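Local atomic coordinates of DltD domain-containing protein (Beauveria bassiana, PDB entry 7D78), a protein that probably acts as a thioesterase of polyketide biosynthesis that cyclises a polyketide chain to a medium-ring lactone. Residues A[129-134]-A[152-157]; A[258-263]-A[310-315]; A[53-58]-A[81-86]; A[250-255]-A[279-284]. All coordinates share one frame; numbering follows the deposited sequence.

Contact 1: A[129-134]-A[152-157]; sequences TLWGMS and ALVMVC
Thr129 meets Ala152 on one face of the sheet, with OG1 of Thr129 3.6 Å from CB of Ala152. Leu130 is bonded through both its N and its O. Its N donates to O of Ala152 at 3.0 Å, and its O accepts N of Val154 at 2.9 Å. Trp131 returns to the face of Thr129. Its CG stands anti to the backbone N (chi1 -174°), and the indole meets two valines of the next strand. CD1 of Trp131 lies 3.4 Å from CG1 of Val154. Further along the indole, CZ2 of Trp131 lies 3.8 Å from CG2 of Val156. Both methyl groups approach the ring obliquely. Gly132 adds backbone bonds: its N reaches O of Val154, and its O takes N of Val156 at 2.9 Å. Met133 shares the face of Trp131, and its CG touches SG of Cys157 at 4.0 Å. Ser134 ends the run with a bond of 2.7 Å from its N to O of Val156. Its phi of 63° marks a strained turn into helix 135-146. The OG of Ser134 is hydrogen-bonded to His296 and to a bound glycerol. The parallel pair and the helix between them form a beta-alpha-beta unit. The sharp turn at Ser134 fits the nucleophile elbow of the alpha/beta hydrolase fold, where Ser134 is probably the nucleophile.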
loop_
_atom_site.group_PDB
_atom_site.type_symbol
_atom_site.label_atom_id
_atom_site.label_comp_id
_atom_site.label_asym_id
_atom_site.label_seq_id
_atom_site.Cartn_x
_atom_site.Cartn_y
_atom_site.Cartn_z
ATOM N N THR A 129 -15.584 -15.762 9.757
ATOM C CA THR A 129 -14.762 -15.032 10.722
ATOM C C THR A 129 -13.317 -15.021 10.241
ATOM O O THR A 129 -12.829 -16.026 9.709
ATOM C CB THR A 129 -14.845 -15.672 12.132
ATOM O OG1 THR A 129 -16.135 -15.410 12.701
ATOM C CG2 THR A 129 -13.747 -15.124 13.093
ATOM N N LEU A 130 -12.644 -13.874 10.391
ATOM C CA LEU A 130 -11.212 -13.770 10.129
ATOM C C LEU A 130 -10.447 -13.748 11.446
ATOM O O LEU A 130 -10.793 -12.995 12.369
ATOM C CB LEU A 130 -10.861 -12.528 9.306
ATOM C CG LEU A 130 -11.331 -12.488 7.844
ATOM C CD1 LEU A 130 -10.657 -11.352 7.096
ATOM C CD2 LEU A 130 -11.138 -13.835 7.118
ATOM N N TRP A 131 -9.404 -14.572 11.511
ATOM C CA TRP A 131 -8.587 -14.798 12.695
ATOM C C TRP A 131 -7.138 -14.619 12.273
ATOM O O TRP A 131 -6.735 -15.120 11.221
ATOM C CB TRP A 131 -8.840 -16.218 13.234
ATOM C CG TRP A 131 -8.187 -16.605 14.541
ATOM C CD1 TRP A 131 -8.812 -16.762 15.749
ATOM C CD2 TRP A 131 -6.810 -16.951 14.756
ATOM N NE1 TRP A 131 -7.909 -17.162 16.703
ATOM C CE2 TRP A 131 -6.673 -17.287 16.120
ATOM C CE3 TRP A 131 -5.677 -16.997 13.930
ATOM C CZ2 TRP A 131 -5.445 -17.659 16.682
ATOM C CZ3 TRP A 131 -4.450 -17.373 14.494
ATOM C CH2 TRP A 131 -4.351 -17.701 15.853
ATOM N N GLY A 132 -6.363 -13.902 13.064
ATOM C CA GLY A 132 -4.974 -13.672 12.706
ATOM C C GLY A 132 -4.103 -13.566 13.932
ATOM O O GLY A 132 -4.514 -13.018 14.961
ATOM N N MET A 133 -2.880 -14.078 13.818
ATOM C CA MET A 133 -1.900 -13.987 14.889
ATOM C C MET A 133 -0.757 -13.069 14.486
ATOM O O MET A 133 -0.227 -13.182 13.375
ATOM C CB MET A 133 -1.337 -15.357 15.255
ATOM C CG MET A 133 -0.307 -15.277 16.378
ATOM S SD MET A 133 -0.249 -16.830 17.257
ATOM C CE MET A 133 1.095 -16.515 18.409
ATOM N N SER A 134 -0.374 -12.174 15.396
ATOM C CA SER A 134 0.809 -11.326 15.224
ATOM C C SER A 134 0.560 -10.451 13.998
ATOM O O SER A 134 -0.535 -9.871 13.892
ATOM C CB SER A 134 2.051 -12.212 15.167
ATOM O OG SER A 134 3.230 -11.433 15.049
ATOM N N ALA A 152 -16.790 -11.294 11.953
ATOM C CA ALA A 152 -16.074 -11.090 13.203
ATOM C C ALA A 152 -14.587 -11.118 12.902
ATOM O O ALA A 152 -14.142 -11.722 11.922
ATOM C CB ALA A 152 -16.412 -12.152 14.255
ATOM N N LEU A 153 -13.828 -10.475 13.781
ATOM C CA LEU A 153 -12.388 -10.318 13.638
ATOM C C LEU A 153 -11.739 -10.687 14.961
ATOM O O LEU A 153 -12.073 -10.108 15.998
ATOM C CB LEU A 153 -12.040 -8.882 13.251
ATOM C CG LEU A 153 -10.574 -8.463 13.317
ATOM C CD1 LEU A 153 -9.775 -9.214 12.250
ATOM C CD2 LEU A 153 -10.481 -6.953 13.107
ATOM N N VAL A 154 -10.824 -11.649 14.934
ATOM C CA VAL A 154 -10.053 -12.030 16.110
ATOM C C VAL A 154 -8.597 -11.720 15.823
ATOM O O VAL A 154 -8.013 -12.281 14.888
ATOM C CB VAL A 154 -10.235 -13.513 16.457
ATOM C CG1 VAL A 154 -9.294 -13.903 17.587
ATOM C CG2 VAL A 154 -11.685 -13.779 16.836
ATOM N N MET A 155 -8.020 -10.821 16.609
ATOM C CA MET A 155 -6.616 -10.455 16.483
ATOM C C MET A 155 -5.875 -10.932 17.722
ATOM O O MET A 155 -6.206 -10.534 18.847
ATOM C CB MET A 155 -6.445 -8.948 16.319
ATOM C CG MET A 155 -6.965 -8.396 15.002
ATOM S SD MET A 155 -6.565 -6.648 14.854
ATOM C CE MET A 155 -7.706 -5.927 16.023
ATOM N N VAL A 156 -4.871 -11.768 17.516
ATOM C CA VAL A 156 -3.997 -12.218 18.589
ATOM C C VAL A 156 -2.666 -11.498 18.435
ATOM O O VAL A 156 -2.038 -11.566 17.371
ATOM C CB VAL A 156 -3.822 -13.742 18.563
ATOM C CG1 VAL A 156 -2.872 -14.195 19.673
ATOM C CG2 VAL A 156 -5.176 -14.409 18.677
ATOM N N CYS A 157 -2.252 -10.801 19.495
ATOM C CA CYS A 157 -1.016 -10.023 19.572
ATOM C C CYS A 157 -0.702 -9.276 18.265
ATOM O O CYS A 157 0.388 -9.432 17.708
ATOM C CB CYS A 157 0.159 -10.902 19.993
ATOM S SG CYS A 157 0.554 -12.306 18.886
#

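Contact 2: A[258-263]-A[310-315]; sequences PVLMVT and DAMTEF
Phe315, whose ring packs on Leu260, is anchored in its helix by the bond from its N to O of Ala311, 3.0 Å long. Between strand 259-263 and helix 310-315 there is no hydrogen bond, and apolar side chains do the work. CG of Phe315 is anti to the backbone N (chi1 179°), which sends the ring from the helix to the strand. CB of Leu260 sits over one ring face, 3.8 Å from the centroid of the Phe315 ring and 14° off its normal. This is a CH-pi contact, displaced toward the rim. At the ring edge, CZ of Phe315 lies 3.5 Å from N of Val259. CB of Pro258 comes to 3.8 Å from the same CZ of Phe315. One turn earlier in the helix, the extended Met312 crosses the branched side chains at about a right angle. Its CG is 3.8 Å from CD2 of Leu260, while its CE is 3.9 Å from CG2 of Val262. The segments run nearly antiparallel, 171° between their directions. Helix 305-319 also reaches Val156 and Leu289 of the flanking strands. The chemistry is that of an apolar helix-on-sheet interface, held by shape and dispersion, while the backbone of Leu260 bonds to Leu153 and Met155 within the sheet.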
loop_
_atom_site.group_PDB
_atom_site.type_symbol
_atom_site.label_atom_id
_atom_site.label_comp_id
_atom_site.label_asym_id
_atom_site.label_seq_id
_atom_site.Cartn_x
_atom_site.Cartn_y
_atom_site.Cartn_z
ATOM N N PRO A 258 -17.498 -6.857 14.764
ATOM C CA PRO A 258 -17.183 -7.275 16.135
ATOM C C PRO A 258 -15.760 -7.798 16.222
ATOM O O PRO A 258 -15.337 -8.633 15.415
ATOM C CB PRO A 258 -18.201 -8.390 16.412
ATOM C CG PRO A 258 -19.313 -8.162 15.452
ATOM C CD PRO A 258 -18.693 -7.530 14.232
ATOM N N VAL A 259 -15.007 -7.297 17.196
ATOM C CA VAL A 259 -13.573 -7.556 17.242
ATOM C C VAL A 259 -13.175 -8.039 18.627
ATOM O O VAL A 259 -13.509 -7.412 19.639
ATOM C CB VAL A 259 -12.747 -6.318 16.830
ATOM C CG1 VAL A 259 -13.212 -5.069 17.574
ATOM C CG2 VAL A 259 -11.241 -6.569 17.055
ATOM N N LEU A 260 -12.436 -9.138 18.661
ATOM C CA LEU A 260 -11.793 -9.643 19.864
ATOM C C LEU A 260 -10.291 -9.477 19.699
ATOM O O LEU A 260 -9.724 -9.931 18.699
ATOM C CB LEU A 260 -12.135 -11.119 20.092
ATOM C CG LEU A 260 -11.262 -11.842 21.113
ATOM C CD1 LEU A 260 -11.573 -11.311 22.511
ATOM C CD2 LEU A 260 -11.508 -13.347 21.028
ATOM N N MET A 261 -9.653 -8.815 20.659
ATOM C CA MET A 261 -8.202 -8.718 20.688
ATOM C C MET A 261 -7.652 -9.462 21.898
ATOM O O MET A 261 -8.110 -9.250 23.030
ATOM C CB MET A 261 -7.738 -7.264 20.730
ATOM C CG MET A 261 -6.221 -7.135 20.730
ATOM S SD MET A 261 -5.690 -5.416 20.780
ATOM C CE MET A 261 -6.477 -4.762 19.311
ATOM N N VAL A 262 -6.660 -10.312 21.654
ATOM C CA VAL A 262 -5.936 -11.028 22.695
ATOM C C VAL A 262 -4.512 -10.489 22.731
ATOM O O VAL A 262 -3.754 -10.652 21.764
ATOM C CB VAL A 262 -5.945 -12.541 22.444
ATOM C CG1 VAL A 262 -5.182 -13.272 23.553
ATOM C CG2 VAL A 262 -7.380 -13.051 22.325
ATOM N N THR A 263 -4.142 -9.865 23.849
ATOM C CA THR A 263 -2.857 -9.208 24.004
ATOM C C THR A 263 -2.047 -9.890 25.095
ATOM O O THR A 263 -2.561 -10.082 26.210
ATOM C CB THR A 263 -3.056 -7.723 24.355
ATOM O OG1 THR A 263 -3.635 -7.048 23.233
ATOM C CG2 THR A 263 -1.723 -7.052 24.726
ATOM N N ASP A 310 -11.158 -21.097 24.196
ATOM C CA ASP A 310 -12.590 -21.156 24.482
ATOM C C ASP A 310 -13.217 -19.769 24.435
ATOM O O ASP A 310 -14.357 -19.607 23.977
ATOM C CB ASP A 310 -12.832 -21.814 25.842
ATOM C CG ASP A 310 -12.819 -23.322 25.757
ATOM O OD1 ASP A 310 -12.851 -23.840 24.617
ATOM O OD2 ASP A 310 -12.774 -23.988 26.813
ATOM N N ALA A 311 -12.483 -18.754 24.896
ATOM C CA ALA A 311 -12.992 -17.391 24.838
ATOM C C ALA A 311 -13.197 -16.929 23.401
ATOM O O ALA A 311 -14.133 -16.168 23.119
ATOM C CB ALA A 311 -12.042 -16.449 25.566
ATOM N N MET A 312 -12.341 -17.383 22.483
ATOM C CA MET A 312 -12.494 -17.018 21.077
ATOM C C MET A 312 -13.764 -17.617 20.490
ATOM O O MET A 312 -14.573 -16.907 19.887
ATOM C CB MET A 312 -11.273 -17.473 20.277
ATOM C CG MET A 312 -9.977 -16.824 20.701
ATOM S SD MET A 312 -8.547 -17.579 19.892
ATOM C CE MET A 312 -7.297 -16.465 20.451
ATOM N N THR A 313 -13.963 -18.927 20.666
ATOM C CA THR A 313 -15.149 -19.567 20.105
ATOM C C THR A 313 -16.423 -19.027 20.725
ATOM O O THR A 313 -17.459 -18.974 20.056
ATOM C CB THR A 313 -15.088 -21.080 20.290
ATOM O OG1 THR A 313 -14.850 -21.389 21.669
ATOM C CG2 THR A 313 -13.973 -21.646 19.451
ATOM N N GLU A 314 -16.375 -18.649 22.004
ATOM C CA GLU A 314 -17.540 -18.031 22.625
ATOM C C GLU A 314 -17.847 -16.691 21.968
ATOM O O GLU A 314 -19.000 -16.408 21.625
ATOM C CB GLU A 314 -17.317 -17.870 24.131
ATOM C CG GLU A 314 -18.499 -17.246 24.872
ATOM C CD GLU A 314 -18.106 -16.649 26.222
ATOM O OE1 GLU A 314 -19.016 -16.275 26.997
ATOM O OE2 GLU A 314 -16.891 -16.553 26.514
ATOM N N PHE A 315 -16.815 -15.859 21.762
ATOM C CA PHE A 315 -17.024 -14.562 21.118
ATOM C C PHE A 315 -17.563 -14.730 19.701
ATOM O O PHE A 315 -18.473 -14.008 19.281
ATOM C CB PHE A 315 -15.716 -13.761 21.110
ATOM C CG PHE A 315 -15.825 -12.419 20.438
ATOM C CD1 PHE A 315 -16.224 -11.302 21.159
ATOM C CD2 PHE A 315 -15.518 -12.268 19.088
ATOM C CE1 PHE A 315 -16.331 -10.060 20.550
ATOM C CE2 PHE A 315 -15.625 -11.023 18.461
ATOM C CZ PHE A 315 -16.025 -9.921 19.193
#

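Contact 3: A[53-58]-A[81-86]; sequences AIIMTP and NTYIYD
Tyr85 reaches across to Thr57, and their hydroxyls, OH of Tyr85 and OG1 of Thr57, share a short hydrogen bond of 2.6 Å. Either could be the donor. The ring gets there because CG of Tyr85 lies between its backbone N and carbonyl carbon (chi1 70°), which folds the ring over toward strand 53-57. OG1 of Thr57 comes in at the ring edge, near its plane. CG2 of Ile55 meets the ring obliquely, 3.9 Å from CE1 of Tyr85. On the other face of the sheet, CG of Met56 stands anti to the carbonyl carbon (chi1 -60°). From there SD of Met56 reaches CG2 of Thr82 at 3.4 Å, the two side chains crossing at a slant. Ala53 and Asn81 meet through their CB atoms at 3.9 Å. Backbone bonds join the two parallel strands. N of Ile54 reaches O of Asn81 at 2.8 Å, and O of Ile54 accepts N of Tyr83. N of Met56 reaches O of Tyr83 at 2.8 Å, almost perfectly straight (179°). The regular pairing then stops. CD of Pro58 lies 3.2 Å from O of Tyr85, and a proline has no N-H to offer. O of Met56 and O of Tyr85 are buried with no hydrogen-bond partner in the model. The hydroxyl pair thus supplies a polar tie just where the backbone bonding gives out, beside the probable nucleophile elbow.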
loop_
_atom_site.group_PDB
_atom_site.type_symbol
_atom_site.label_atom_id
_atom_site.label_comp_id
_atom_site.label_asym_id
_atom_site.label_seq_id
_atom_site.Cartn_x
_atom_site.Cartn_y
_atom_site.Cartn_z
ATOM N N ALA A 53 -17.230 -20.721 9.448
ATOM C CA ALA A 53 -15.847 -20.939 9.042
ATOM C C ALA A 53 -14.951 -19.855 9.623
ATOM O O ALA A 53 -15.311 -18.675 9.621
ATOM C CB ALA A 53 -15.715 -20.967 7.510
ATOM N N ILE A 54 -13.778 -20.260 10.104
ATOM C CA ILE A 54 -12.764 -19.345 10.615
ATOM C C ILE A 54 -11.549 -19.465 9.710
ATOM O O ILE A 54 -10.997 -20.559 9.558
ATOM C CB ILE A 54 -12.383 -19.661 12.071
ATOM C CG1 ILE A 54 -13.612 -19.620 12.987
ATOM C CG2 ILE A 54 -11.283 -18.726 12.541
ATOM C CD1 ILE A 54 -13.342 -20.227 14.360
ATOM N N ILE A 55 -11.135 -18.352 9.105
ATOM C CA ILE A 55 -9.946 -18.312 8.253
ATOM C C ILE A 55 -8.811 -17.713 9.070
ATOM O O ILE A 55 -8.910 -16.566 9.522
ATOM C CB ILE A 55 -10.193 -17.495 6.974
ATOM C CG1 ILE A 55 -11.222 -18.183 6.074
ATOM C CG2 ILE A 55 -8.867 -17.277 6.205
ATOM C CD1 ILE A 55 -11.942 -17.206 5.112
ATOM N N MET A 56 -7.737 -18.482 9.268
ATOM C CA MET A 56 -6.637 -18.112 10.155
ATOM C C MET A 56 -5.419 -17.703 9.331
ATOM O O MET A 56 -4.909 -18.502 8.539
ATOM C CB MET A 56 -6.269 -19.277 11.083
ATOM C CG MET A 56 -7.408 -19.742 11.996
ATOM S SD MET A 56 -6.971 -21.229 12.931
ATOM C CE MET A 56 -5.763 -20.576 14.080
ATOM N N THR A 57 -4.932 -16.478 9.555
ATOM C CA THR A 57 -3.737 -15.977 8.877
ATOM C C THR A 57 -2.541 -16.050 9.819
ATOM O O THR A 57 -2.589 -15.458 10.908
ATOM C CB THR A 57 -3.943 -14.535 8.408
ATOM O OG1 THR A 57 -4.981 -14.483 7.412
ATOM C CG2 THR A 57 -2.655 -13.993 7.783
ATOM N N PRO A 58 -1.452 -16.722 9.443
ATOM C CA PRO A 58 -0.274 -16.793 10.316
ATOM C C PRO A 58 0.467 -15.465 10.415
ATOM O O PRO A 58 0.205 -14.499 9.698
ATOM C CB PRO A 58 0.615 -17.851 9.644
ATOM C CG PRO A 58 -0.263 -18.548 8.645
ATOM C CD PRO A 58 -1.277 -17.512 8.216
ATOM N N ASN A 81 -15.650 -24.971 10.729
ATOM C CA ASN A 81 -14.712 -25.121 9.617
ATOM C C ASN A 81 -13.549 -24.173 9.856
ATOM O O ASN A 81 -13.758 -23.012 10.205
ATOM C CB ASN A 81 -15.351 -24.775 8.270
ATOM C CG ASN A 81 -16.504 -25.677 7.885
ATOM O OD1 ASN A 81 -16.317 -26.822 7.455
ATOM N ND2 ASN A 81 -17.706 -25.131 7.959
ATOM N N THR A 82 -12.323 -24.665 9.684
ATOM C CA THR A 82 -11.144 -23.838 9.899
ATOM C C THR A 82 -10.183 -23.997 8.728
ATOM O O THR A 82 -9.868 -25.119 8.326
ATOM C CB THR A 82 -10.442 -24.191 11.221
ATOM O OG1 THR A 82 -11.381 -24.102 12.300
ATOM C CG2 THR A 82 -9.321 -23.208 11.487
ATOM N N TYR A 83 -9.728 -22.871 8.183
ATOM C CA TYR A 83 -8.753 -22.840 7.095
ATOM C C TYR A 83 -7.503 -22.128 7.589
ATOM O O TYR A 83 -7.561 -20.943 7.929
ATOM C CB TYR A 83 -9.330 -22.112 5.875
ATOM C CG TYR A 83 -8.472 -22.135 4.615
ATOM C CD1 TYR A 83 -8.028 -23.333 4.083
ATOM C CD2 TYR A 83 -8.154 -20.955 3.932
ATOM C CE1 TYR A 83 -7.275 -23.374 2.919
ATOM C CE2 TYR A 83 -7.405 -20.980 2.753
ATOM C CZ TYR A 83 -6.962 -22.201 2.254
ATOM O OH TYR A 83 -6.210 -22.269 1.091
ATOM N N ILE A 84 -6.391 -22.855 7.679
ATOM C CA ILE A 84 -5.072 -22.258 7.875
ATOM C C ILE A 84 -4.351 -22.309 6.540
ATOM O O ILE A 84 -4.361 -23.346 5.865
ATOM C CB ILE A 84 -4.255 -22.992 8.955
ATOM C CG1 ILE A 84 -5.142 -23.592 10.044
ATOM C CG2 ILE A 84 -3.223 -22.060 9.582
ATOM C CD1 ILE A 84 -4.342 -24.433 11.012
ATOM N N TYR A 85 -3.721 -21.206 6.149
ATOM C CA TYR A 85 -3.104 -21.138 4.832
ATOM C C TYR A 85 -1.745 -20.455 4.916
ATOM O O TYR A 85 -1.460 -19.692 5.846
ATOM C CB TYR A 85 -4.015 -20.396 3.816
ATOM C CG TYR A 85 -4.119 -18.904 4.100
ATOM C CD1 TYR A 85 -5.027 -18.420 5.033
ATOM C CD2 TYR A 85 -3.278 -17.992 3.463
ATOM C CE1 TYR A 85 -5.108 -17.055 5.324
ATOM C CE2 TYR A 85 -3.339 -16.635 3.747
ATOM C CZ TYR A 85 -4.254 -16.174 4.675
ATOM O OH TYR A 85 -4.317 -14.836 4.936
ATOM N N ASP A 86 -0.897 -20.776 3.937
ATOM C CA ASP A 86 0.361 -20.067 3.733
ATOM C C ASP A 86 0.100 -18.831 2.890
ATOM O O ASP A 86 -0.378 -18.962 1.753
ATOM C CB ASP A 86 1.386 -20.957 3.034
ATOM C CG ASP A 86 1.924 -22.069 3.940
ATOM O OD1 ASP A 86 1.968 -21.870 5.169
ATOM O OD2 ASP A 86 2.337 -23.124 3.413
#

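Contact 4: A[250-255]-A[279-284]; sequences ILKLVD and FELFPQ
The Phe282 ring takes a carbonyl at its edge: O of Val254 lies near the ring plane, 3.3 Å from CD1 of Phe282. A second carbonyl, O of Leu251, approaches obliquely at 3.6 Å from CE1 of Phe282. This same oxygen accepts N of Val254, closing a type I turn from Leu251 to Val254. CD2 of Leu251 meets the far end of the ring, 4.0 Å from CZ of Phe282. Val259 of the neighbouring strand also packs on this ring. The other flat group is the amide of Gln284. Its NE2 donates to O of Val254 at 3.1 Å, but the bond is bent, with 138° at the hydrogen. The nitrogen stands above the carbonyl plane, 63° out of it, and the acceptor is tilted from the amide plane. A bend at chi2 (-88°) folds the Gln284 chain back to this oxygen. Its NE2 also bonds to O of Thr257. CB of Gln284 touches O of Asp255 at 3.5 Å. Pro283 rests beside the same loop, its CG 3.9 Å from CB of Asp255. Nearer solvent, CE of Lys252 brushes CD1 of Leu281 at 4.1 Å, while NZ of Lys252 pairs with Glu249. Ile250 and Leu253 pack on Trp244 and Arg168 of the second subunit. The slightly positive edge of the Phe282 ring probably favours O of Val254, which also accepts the amide N-H. The two segments are thus joined by a bent amide bond and an aromatic edge at one carbonyl, backed by apolar packing.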
loop_
_atom_site.group_PDB
_atom_site.type_symbol
_atom_site.label_atom_id
_atom_site.label_comp_id
_atom_site.label_asym_id
_atom_site.label_seq_id
_atom_site.Cartn_x
_atom_site.Cartn_y
_atom_site.Cartn_z
ATOM N N ILE A 250 -5.778 2.152 8.867
ATOM C CA ILE A 250 -6.740 1.230 8.259
ATOM C C ILE A 250 -7.649 0.618 9.324
ATOM O O ILE A 250 -8.844 0.392 9.085
ATOM C CB ILE A 250 -6.016 0.140 7.441
ATOM C CG1 ILE A 250 -5.168 0.778 6.335
ATOM C CG2 ILE A 250 -7.024 -0.787 6.796
ATOM C CD1 ILE A 250 -4.156 -0.164 5.743
ATOM N N LEU A 251 -7.107 0.358 10.517
ATOM C CA LEU A 251 -7.931 -0.208 11.580
ATOM C C LEU A 251 -9.080 0.723 11.947
ATOM O O LEU A 251 -10.130 0.259 12.412
ATOM C CB LEU A 251 -7.078 -0.524 12.810
ATOM C CG LEU A 251 -6.728 -2.007 12.985
ATOM C CD1 LEU A 251 -5.820 -2.477 11.842
ATOM C CD2 LEU A 251 -6.068 -2.270 14.343
ATOM N N LYS A 252 -8.922 2.031 11.707
ATOM C CA LYS A 252 -9.999 2.969 12.011
ATOM C C LYS A 252 -11.189 2.784 11.081
ATOM O O LYS A 252 -12.304 3.166 11.446
ATOM C CB LYS A 252 -9.486 4.412 11.952
ATOM C CG LYS A 252 -8.497 4.754 13.059
ATOM C CD LYS A 252 -7.692 5.992 12.709
ATOM C CE LYS A 252 -6.636 6.293 13.768
ATOM N NZ LYS A 252 -5.958 7.597 13.502
ATOM N N LEU A 253 -10.980 2.191 9.901
ATOM C CA LEU A 253 -12.092 1.851 9.022
ATOM C C LEU A 253 -12.885 0.661 9.541
ATOM O O LEU A 253 -14.015 0.446 9.099
ATOM C CB LEU A 253 -11.593 1.544 7.610
ATOM C CG LEU A 253 -10.719 2.620 6.968
ATOM C CD1 LEU A 253 -10.145 2.111 5.663
ATOM C CD2 LEU A 253 -11.523 3.887 6.745
ATOM N N VAL A 254 -12.321 -0.130 10.448
ATOM C CA VAL A 254 -13.061 -1.257 11.004
ATOM C C VAL A 254 -13.942 -0.719 12.121
ATOM O O VAL A 254 -13.536 -0.695 13.289
ATOM C CB VAL A 254 -12.123 -2.365 11.515
ATOM C CG1 VAL A 254 -12.929 -3.606 11.892
ATOM C CG2 VAL A 254 -11.064 -2.700 10.461
ATOM N N ASP A 255 -15.145 -0.264 11.764
ATOM C CA ASP A 255 -16.030 0.392 12.717
ATOM C C ASP A 255 -17.352 -0.341 12.904
ATOM O O ASP A 255 -18.232 0.172 13.601
ATOM C CB ASP A 255 -16.283 1.843 12.297
ATOM C CG ASP A 255 -16.918 1.969 10.916
ATOM O OD1 ASP A 255 -17.211 0.944 10.261
ATOM O OD2 ASP A 255 -17.125 3.118 10.474
ATOM N N PHE A 279 -7.159 -0.910 20.248
ATOM C CA PHE A 279 -8.411 -1.507 20.709
ATOM C C PHE A 279 -9.363 -0.454 21.259
ATOM O O PHE A 279 -10.580 -0.527 21.031
ATOM C CB PHE A 279 -8.147 -2.570 21.777
ATOM C CG PHE A 279 -9.399 -3.254 22.253
ATOM C CD1 PHE A 279 -9.933 -4.313 21.545
ATOM C CD2 PHE A 279 -10.071 -2.804 23.384
ATOM C CE1 PHE A 279 -11.099 -4.937 21.966
ATOM C CE2 PHE A 279 -11.242 -3.416 23.808
ATOM C CZ PHE A 279 -11.755 -4.483 23.101
ATOM N N GLU A 280 -8.831 0.517 22.006
ATOM C CA GLU A 280 -9.677 1.537 22.616
ATOM C C GLU A 280 -10.462 2.319 21.572
ATOM O O GLU A 280 -11.562 2.801 21.860
ATOM C CB GLU A 280 -8.832 2.498 23.460
ATOM C CG GLU A 280 -8.782 2.144 24.945
ATOM C CD GLU A 280 -7.704 2.918 25.697
ATOM O OE1 GLU A 280 -6.901 2.287 26.426
ATOM O OE2 GLU A 280 -7.661 4.162 25.560
ATOM N N LEU A 281 -9.927 2.450 20.355
ATOM C CA LEU A 281 -10.580 3.269 19.340
ATOM C C LEU A 281 -11.823 2.619 18.739
ATOM O O LEU A 281 -12.682 3.339 18.219
ATOM C CB LEU A 281 -9.600 3.597 18.217
ATOM C CG LEU A 281 -8.400 4.448 18.636
ATOM C CD1 LEU A 281 -7.509 4.732 17.429
ATOM C CD2 LEU A 281 -8.881 5.741 19.279
ATOM N N PHE A 282 -11.933 1.293 18.776
ATOM C CA PHE A 282 -13.040 0.620 18.104
ATOM C C PHE A 282 -14.373 1.061 18.709
ATOM O O PHE A 282 -14.551 0.972 19.931
ATOM C CB PHE A 282 -12.901 -0.899 18.216
ATOM C CG PHE A 282 -11.774 -1.484 17.396
ATOM C CD1 PHE A 282 -11.702 -1.273 16.028
ATOM C CD2 PHE A 282 -10.797 -2.269 17.995
ATOM C CE1 PHE A 282 -10.666 -1.831 15.264
ATOM C CE2 PHE A 282 -9.757 -2.829 17.242
ATOM C CZ PHE A 282 -9.696 -2.604 15.876
ATOM N N PRO A 283 -15.327 1.546 17.899
ATOM C CA PRO A 283 -16.631 1.953 18.455
ATOM C C PRO A 283 -17.627 0.812 18.573
ATOM O O PRO A 283 -18.591 0.917 19.340
ATOM C CB PRO A 283 -17.118 3.006 17.453
ATOM C CG PRO A 283 -16.507 2.552 16.138
ATOM C CD PRO A 283 -15.163 1.969 16.494
ATOM N N GLN A 284 -17.411 -0.279 17.841
ATOM C CA GLN A 284 -18.406 -1.338 17.714
ATOM C C GLN A 284 -18.301 -2.333 18.874
ATOM O O GLN A 284 -17.515 -2.159 19.812
ATOM C CB GLN A 284 -18.249 -2.043 16.365
ATOM C CG GLN A 284 -17.011 -2.940 16.270
ATOM C CD GLN A 284 -15.779 -2.199 15.795
ATOM O OE1 GLN A 284 -15.543 -1.046 16.165
ATOM N NE2 GLN A 284 -14.970 -2.868 14.979
#

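In the fold
From the N terminus, contact 3 comes first and closes the loop through helix 68-77, bringing strands 51-57 and 81-86 together. Contact 1 follows in series and closes the next beta-alpha-beta unit, through helix 135-146. The two share the sheet, since strand 127-133 lies next to strand 51-57. Contacts 2 and 4 cross: their segments alternate from 250-255 to 310-315. Contact 2 lays the C-terminal helix 305-319 on strand 259-264, itself a neighbour of strand 150-156. Contact 4 links the segments around strand 259-264 and touches contact 1 through Met155 and Phe282. Contacts 3 and 4 stand about 23 Å apart between centres.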